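Local atomic coordinates of gene product PA4716 (Pseudomonas aeruginosa, PDB entry 1U0K), a protein that is of unknown function but belongs to the PhzF family and is predicted to act as an isomerase, possibly an epimerase. Residues Ser30-Asp34 and Ala35-Ala39; Gln38-Thr41 and Arg42-Arg45; Gly55-Pro58 and Arg59-Arg62. All coordinates share one frame; numbering follows the deposited sequence.

Contact 1 of 3, residues Ser30-Asp34 and Ala35-Ala39; sequences SALDD and AAMQA
The flat carboxylate of Asp-33 turns one oxygen, OD1, to the first turn of the helix, where the backbone N of Ala-36 meets it at 2.9 Å, coming in nearly in line with the C-O bond. Beside that bond sit two methyls: CB of Ala-36 lies 3.3 Å from Asp-33 OD1, and CB of Ala-35 lies 3.8 Å from the same oxygen. The group can fold back this way because CG of Asp-33 stands between its own backbone N and carbonyl carbon (chi1 66°). The second flat group, the carboxylate of Asp-34, is spent on a salt bridge to Arg-64 of strand 60-67. Behind the cap the main-chain bonds of the helix begin, with Met-37 N donating to Asp-33 O at 3.0 Å and Gln-38 N to Asp-34 O at 3.0 Å.

One residue further back, Leu-32 faces the helix. Leu-32 CD2 rests 4.0 Å from Ala-36 CB, and Leu-32 CB lies 4.0 Å from CG of Met-37, a selenomethionine. The Met-37 chain is extended about both CB-CG and CG-SE (chi3 -164°), which carries its CE methyl along the incoming loop to 3.4 Å from Leu-32 O. Both Leu-32 and Met-37 also touch Phe-51 of strand 48-54, so the apolar side of the helix start is pressed against the strands. An aspartate N-cap that accepts from the backbone N of the third residue after it, with the residue just ahead of the cap packed on the fourth, is the N-cap and hydrophobic staple of a helix start.

Contact 2 of 3, residues Gln38-Thr41 and Arg42-Arg45; sequences QAWT and RELR
Glu-43 N donates to Ala-39 O at 2.9 Å, the shortest of four successive main-chain bonds that carry the helix to its end; the last runs from Arg-45 N to Thr-41 O at 3.1 Å. Arg-45 then leaves the helix with a positive phi of 62°. On one flank the side chain of Arg-42 runs extended from CG to NE and lays its guanidinium against Gln-38. CG of Gln-38 stands over the middle of that flat group, 3.6 Å from Arg-42 CZ, and the amide beyond it stacks on the guanidinium with the planes 16° apart. Arg-42 NE reaches its own acceptor outside the helix, the carbonyl O of Leu-68.

Helix 34-44 is the connection between strands 21-26 and 48-54, which pair in parallel, making a beta-alpha-beta unit. Its inward side presses on those strands: Leu-44 touches Ala-24 and Phe-26, the Trp-40 ring meets Phe-26 edge to face, and Trp-40 and Thr-41 touch Phe-51 of strand 48-54. Within the helix, Leu-44 CG sits at the edge of the indole, 4.3 Å from Trp-40 CE3. The stem of Glu-43 comes at the same ring obliquely, its CG 4.0 Å from Trp-40 CZ3. With CG anti to the backbone N (chi1 -174°) and a bend at the next bond, Glu-43 sends its carboxylate away from this helix into the dimer interface. There it forms a salt bridge with Arg-254 and a hydrogen bond with Gln-9, both of the second subunit, while Arg-45 NE donates to the carbonyl O of Arg-45 of that subunit.

Contact 3 of 3, residues Gly55-Pro58 and Arg59-Arg62; sequences GDDP and RAFR
From CB onward, the side chain of Asp-57 leans over the two residues that close the turn. Asp-57 CB lies 4.0 Å from Ala-60 CB. Asp-57 CG, placed anti to the backbone N (chi1 177°), comes within 3.7 Å of Ala-60 CB. At the tip the two oxygens part: Asp-57 OD2 stays 3.5 Å from Ala-60 CB, whereas Asp-57 OD1 accepts from Arg-59 N at 3.0 Å, the donor approaching from above the carboxylate plane, 45° out of it. This is an Asx turn laid over a type I beta turn, whose own bond runs from Ala-60 N to Asp-57 O at 3.1 Å, the donor above the carbonyl plane, 60° out of it. One water bridges the two arms, accepting from Asp-57 N and donating to Ala-60 O, 2.9 Å from the water oxygen. Pro-58 O lies 3.5 Å from Phe-61 CE1.

The turn links antiparallel strands 48-54 and 60-67. The Arg-59 guanidinium is held by Gln-96 and His-97 O and makes a cation-pi contact with Trp-98. Asp-57 and Arg-59 do not pair: Asp-57 OD1 and Arg-59 NE are 6.4 Å apart. The aspartate instead accepts from main-chain N-H, its charge probably strengthening that bond.

Overall arrangement
Contacts 1 and 2 overlap on helix 34-44, contact 1 covering the loop before it and its start, contact 2 its end, with centres 10 Å apart. They share Gln-38 and Ala-39, and Leu-32 CD1 of the first packs on Trp-40 CD1 of the second at 4.2 Å. Contact 3 stands apart, its centre about 19 Å from that of contact 1 and 24 Å from that of contact 2, touching neither. Strand 48-54 follows the helix, and the turn of contact 3 leads on into strand 60-67, whose Arg-64 and Phe-66 touch the helix. Contact 2 is close to the predicted active site: the side chains of Thr-41 and Glu-48 are about 6 Å apart. Contact 3 lies away from it.

Contact 1 of 3, residues Ser30-Asp34 and Ala35-Ala39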
loop_
_atom_site.group_PDB
_atom_site.type_symbol
_atom_site.label_atom_id
_atom_site.label_comp_id
_atom_site.label_asym_id
_atom_site.label_seq_id
_atom_site.Cartn_x
_atom_site.Cartn_y
_atom_site.Cartn_z
ATOM N N SER A 30 21.770 4.404 7.939
ATOM C CA SER A 30 22.499 5.267 8.880
ATOM C C SER A 30 22.248 6.766 8.685
ATOM O O SER A 30 22.379 7.532 9.632
ATOM C CB SER A 30 24.013 4.998 8.806
ATOM O OG SER A 30 24.327 3.685 9.239
ATOM N N ALA A 31 21.888 7.170 7.473
ATOM C CA ALA A 31 21.658 8.579 7.167
ATOM C C ALA A 31 20.230 9.057 7.471
ATOM O O ALA A 31 19.960 10.259 7.412
ATOM C CB ALA A 31 21.993 8.851 5.721
ATOM N N LEU A 32 19.326 8.136 7.815
ATOM C CA LEU A 32 17.908 8.474 7.996
ATOM C C LEU A 32 17.521 8.682 9.447
ATOM O O LEU A 32 17.875 7.886 10.318
ATOM C CB LEU A 32 17.031 7.350 7.442
ATOM C CG LEU A 32 17.187 7.006 5.965
ATOM C CD1 LEU A 32 16.239 5.862 5.599
ATOM C CD2 LEU A 32 16.932 8.212 5.068
ATOM N N ASP A 33 16.750 9.728 9.715
ATOM C CA ASP A 33 16.117 9.864 11.021
ATOM C C ASP A 33 14.786 9.111 11.058
ATOM O O ASP A 33 14.357 8.560 10.043
ATOM C CB ASP A 33 16.009 11.337 11.465
ATOM C CG ASP A 33 15.083 12.178 10.609
ATOM O OD1 ASP A 33 14.298 11.641 9.800
ATOM O OD2 ASP A 33 15.068 13.433 10.710
ATOM N N ASP A 34 14.147 9.065 12.222
ATOM C CA ASP A 34 12.917 8.291 12.398
ATOM C C ASP A 34 11.791 8.758 11.477
ATOM O O ASP A 34 11.059 7.940 10.925
ATOM C CB ASP A 34 12.440 8.360 13.843
ATOM C CG ASP A 34 13.399 7.703 14.813
ATOM O OD1 ASP A 34 14.504 7.276 14.407
ATOM O OD2 ASP A 34 13.103 7.546 16.011
ATOM N N ALA A 35 11.660 10.068 11.318
ATOM C CA ALA A 35 10.637 10.625 10.441
ATOM C C ALA A 35 10.882 10.157 9.018
ATOM O O ALA A 35 9.936 9.818 8.315
ATOM C CB ALA A 35 10.643 12.148 10.501
ATOM N N ALA A 36 12.141 10.137 8.587
ATOM C CA ALA A 36 12.466 9.700 7.231
ATOM C C ALA A 36 12.182 8.216 7.021
ATOM O O ALA A 36 11.721 7.813 5.960
ATOM C CB ALA A 36 13.915 10.033 6.899
HETATM N N MSE A 37 12.432 7.396 8.034
HETATM C CA MSE A 37 12.140 5.974 7.947
HETATM C C MSE A 37 10.626 5.764 7.798
HETATM O O MSE A 37 10.178 5.007 6.937
HETATM C CB MSE A 37 12.667 5.235 9.172
HETATM C CG MSE A 37 14.173 5.169 9.202
HETATM SE SE MSE A 37 14.773 4.269 10.815
HETATM C CE MSE A 37 16.638 4.779 10.844
ATOM N N GLN A 38 9.826 6.462 8.602
ATOM C CA GLN A 38 8.380 6.352 8.476
ATOM C C GLN A 38 7.901 6.852 7.121
ATOM O O GLN A 38 6.999 6.252 6.528
ATOM C CB GLN A 38 7.654 7.096 9.608
ATOM C CG GLN A 38 6.137 6.960 9.563
ATOM C CD GLN A 38 5.643 5.553 9.780
ATOM O OE1 GLN A 38 5.419 4.792 8.817
ATOM N NE2 GLN A 38 5.489 5.181 11.029
ATOM N N ALA A 39 8.500 7.926 6.632
ATOM C CA ALA A 39 8.103 8.512 5.352
ATOM C C ALA A 39 8.456 7.577 4.190
ATOM O O ALA A 39 7.677 7.449 3.253
ATOM C CB ALA A 39 8.720 9.880 5.160
#

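Contact 2 of 3, residues Gln38-Thr41 and Arg42-Arg45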
loop_
_atom_site.group_PDB
_atom_site.type_symbol
_atom_site.label_atom_id
_atom_site.label_comp_id
_atom_site.label_asym_id
_atom_site.label_seq_id
_atom_site.Cartn_x
_atom_site.Cartn_y
_atom_site.Cartn_z
ATOM N N GLN A 38 9.826 6.462 8.602
ATOM C CA GLN A 38 8.380 6.352 8.476
ATOM C C GLN A 38 7.901 6.852 7.121
ATOM O O GLN A 38 6.999 6.252 6.528
ATOM C CB GLN A 38 7.654 7.096 9.608
ATOM C CG GLN A 38 6.137 6.960 9.563
ATOM C CD GLN A 38 5.643 5.553 9.780
ATOM O OE1 GLN A 38 5.419 4.792 8.817
ATOM N NE2 GLN A 38 5.489 5.181 11.029
ATOM N N ALA A 39 8.500 7.926 6.632
ATOM C CA ALA A 39 8.103 8.512 5.352
ATOM C C ALA A 39 8.456 7.577 4.190
ATOM O O ALA A 39 7.677 7.449 3.253
ATOM C CB ALA A 39 8.720 9.880 5.160
ATOM N N TRP A 40 9.624 6.934 4.249
ATOM C CA TRP A 40 10.035 5.972 3.211
ATOM C C TRP A 40 9.145 4.739 3.243
ATOM O O TRP A 40 8.841 4.159 2.200
ATOM C CB TRP A 40 11.516 5.570 3.360
ATOM C CG TRP A 40 12.438 6.414 2.584
ATOM C CD1 TRP A 40 13.298 7.349 3.062
ATOM C CD2 TRP A 40 12.561 6.444 1.165
ATOM N NE1 TRP A 40 13.984 7.935 2.025
ATOM C CE2 TRP A 40 13.541 7.398 0.846
ATOM C CE3 TRP A 40 11.959 5.734 0.123
ATOM C CZ2 TRP A 40 13.924 7.667 -0.471
ATOM C CZ3 TRP A 40 12.333 6.013 -1.185
ATOM C CH2 TRP A 40 13.302 6.966 -1.465
ATOM N N THR A 41 8.706 4.326 4.427
ATOM C CA THR A 41 7.795 3.189 4.544
ATOM C C THR A 41 6.490 3.512 3.803
ATOM O O THR A 41 5.955 2.682 3.064
ATOM C CB THR A 41 7.550 2.880 6.031
ATOM O OG1 THR A 41 8.796 2.514 6.655
ATOM C CG2 THR A 41 6.662 1.653 6.196
ATOM N N ARG A 42 5.987 4.727 3.994
ATOM C CA ARG A 42 4.766 5.178 3.323
ATOM C C ARG A 42 4.986 5.341 1.824
ATOM O O ARG A 42 4.067 5.115 1.028
ATOM C CB ARG A 42 4.263 6.469 3.958
ATOM C CG ARG A 42 3.618 6.213 5.293
ATOM C CD ARG A 42 3.467 7.437 6.165
ATOM N NE ARG A 42 2.887 7.036 7.440
ATOM C CZ ARG A 42 2.806 7.810 8.518
ATOM N NH1 ARG A 42 3.260 9.054 8.495
ATOM N NH2 ARG A 42 2.260 7.331 9.626
ATOM N N GLU A 43 6.196 5.715 1.433
ATOM C CA GLU A 43 6.551 5.826 0.018
ATOM C C GLU A 43 6.445 4.474 -0.688
ATOM O O GLU A 43 5.832 4.376 -1.752
ATOM C CB GLU A 43 7.973 6.357 -0.131
ATOM C CG GLU A 43 8.399 6.645 -1.557
ATOM C CD GLU A 43 7.687 7.821 -2.167
ATOM O OE1 GLU A 43 7.661 7.896 -3.404
ATOM O OE2 GLU A 43 7.189 8.702 -1.423
ATOM N N LEU A 44 7.029 3.438 -0.101
ATOM C CA LEU A 44 7.147 2.161 -0.785
ATOM C C LEU A 44 5.900 1.292 -0.665
ATOM O O LEU A 44 5.710 0.382 -1.469
ATOM C CB LEU A 44 8.392 1.427 -0.301
ATOM C CG LEU A 44 9.696 2.173 -0.592
ATOM C CD1 LEU A 44 10.890 1.322 -0.213
ATOM C CD2 LEU A 44 9.763 2.621 -2.065
ATOM N N ARG A 45 5.049 1.567 0.327
ATOM C CA ARG A 45 3.722 0.947 0.483
ATOM C C ARG A 45 3.715 -0.567 0.678
ATOM O O ARG A 45 2.669 -1.211 0.570
ATOM C CB ARG A 45 2.799 1.375 -0.665
ATOM C CG ARG A 45 2.613 2.868 -0.690
ATOM C CD ARG A 45 1.982 3.364 -1.946
ATOM N NE ARG A 45 0.617 2.887 -2.093
ATOM C CZ ARG A 45 -0.460 3.517 -1.657
ATOM N NH1 ARG A 45 -0.344 4.652 -0.985
ATOM N NH2 ARG A 45 -1.665 3.001 -1.889
#

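Contact 3 of 3, residues Gly55-Pro58 and Arg59-Arg62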
loop_
_atom_site.group_PDB
_atom_site.type_symbol
_atom_site.label_atom_id
_atom_site.label_comp_id
_atom_site.label_asym_id
_atom_site.label_seq_id
_atom_site.Cartn_x
_atom_site.Cartn_y
_atom_site.Cartn_z
ATOM N N GLY A 55 27.162 -1.839 12.133
ATOM C CA GLY A 55 28.095 -1.469 13.178
ATOM C C GLY A 55 29.405 -2.197 12.964
ATOM O O GLY A 55 29.748 -2.571 11.846
ATOM N N ASP A 56 30.116 -2.446 14.054
ATOM C CA ASP A 56 31.463 -3.003 13.971
ATOM C C ASP A 56 31.533 -4.528 13.812
ATOM O O ASP A 56 32.611 -5.092 13.648
ATOM C CB ASP A 56 32.302 -2.533 15.169
ATOM C CG ASP A 56 31.773 -3.014 16.508
ATOM O OD1 ASP A 56 30.845 -3.844 16.567
ATOM O OD2 ASP A 56 32.244 -2.579 17.577
ATOM N N ASP A 57 30.388 -5.195 13.871
ATOM C CA ASP A 57 30.300 -6.644 13.722
ATOM C C ASP A 57 29.594 -6.912 12.383
ATOM O O ASP A 57 28.431 -6.551 12.231
ATOM C CB ASP A 57 29.502 -7.206 14.904
ATOM C CG ASP A 57 29.259 -8.712 14.835
ATOM O OD1 ASP A 57 29.529 -9.359 13.804
ATOM O OD2 ASP A 57 28.773 -9.333 15.801
ATOM N N PRO A 58 30.273 -7.535 11.420
ATOM C CA PRO A 58 29.684 -7.739 10.085
ATOM C C PRO A 58 28.497 -8.708 10.054
ATOM O O PRO A 58 27.813 -8.758 9.027
ATOM C CB PRO A 58 30.857 -8.283 9.258
ATOM C CG PRO A 58 31.756 -8.894 10.250
ATOM C CD PRO A 58 31.646 -8.067 11.506
ATOM N N ARG A 59 28.259 -9.449 11.132
ATOM C CA ARG A 59 27.125 -10.371 11.213
ATOM C C ARG A 59 26.015 -9.867 12.134
ATOM O O ARG A 59 25.057 -10.598 12.390
ATOM C CB ARG A 59 27.582 -11.747 11.701
ATOM C CG ARG A 59 28.571 -12.434 10.789
ATOM C CD ARG A 59 28.790 -13.888 11.140
ATOM N NE ARG A 59 29.501 -14.615 10.097
ATOM C CZ ARG A 59 28.977 -14.988 8.932
ATOM N NH1 ARG A 59 27.698 -14.730 8.628
ATOM N NH2 ARG A 59 29.745 -15.641 8.063
ATOM N N ALA A 60 26.136 -8.637 12.632
ATOM C CA ALA A 60 25.129 -8.059 13.521
ATOM C C ALA A 60 24.706 -6.652 13.097
ATOM O O ALA A 60 25.522 -5.828 12.722
ATOM C CB ALA A 60 25.625 -8.058 14.978
ATOM N N PHE A 61 23.397 -6.405 13.109
ATOM C CA PHE A 61 22.822 -5.136 12.690
ATOM C C PHE A 61 21.721 -4.756 13.639
ATOM O O PHE A 61 20.996 -5.621 14.115
ATOM C CB PHE A 61 22.231 -5.260 11.273
ATOM C CG PHE A 61 23.250 -5.559 10.236
ATOM C CD1 PHE A 61 23.763 -6.834 10.109
ATOM C CD2 PHE A 61 23.717 -4.568 9.394
ATOM C CE1 PHE A 61 24.743 -7.113 9.176
ATOM C CE2 PHE A 61 24.688 -4.857 8.433
ATOM C CZ PHE A 61 25.195 -6.120 8.331
ATOM N N ARG A 62 21.574 -3.470 13.901
ATOM C CA ARG A 62 20.344 -2.995 14.505
ATOM C C ARG A 62 19.300 -2.876 13.405
ATOM O O ARG A 62 19.626 -2.604 12.246
ATOM C CB ARG A 62 20.540 -1.659 15.197
ATOM C CG ARG A 62 21.508 -1.701 16.368
ATOM C CD ARG A 62 21.678 -0.352 17.045
ATOM N NE ARG A 62 22.519 0.551 16.257
ATOM C CZ ARG A 62 22.308 1.857 16.090
ATOM N NH1 ARG A 62 21.264 2.472 16.647
ATOM N NH2 ARG A 62 23.157 2.566 15.352
HETATM O O HOH W 1 27.436 -4.361 14.254
#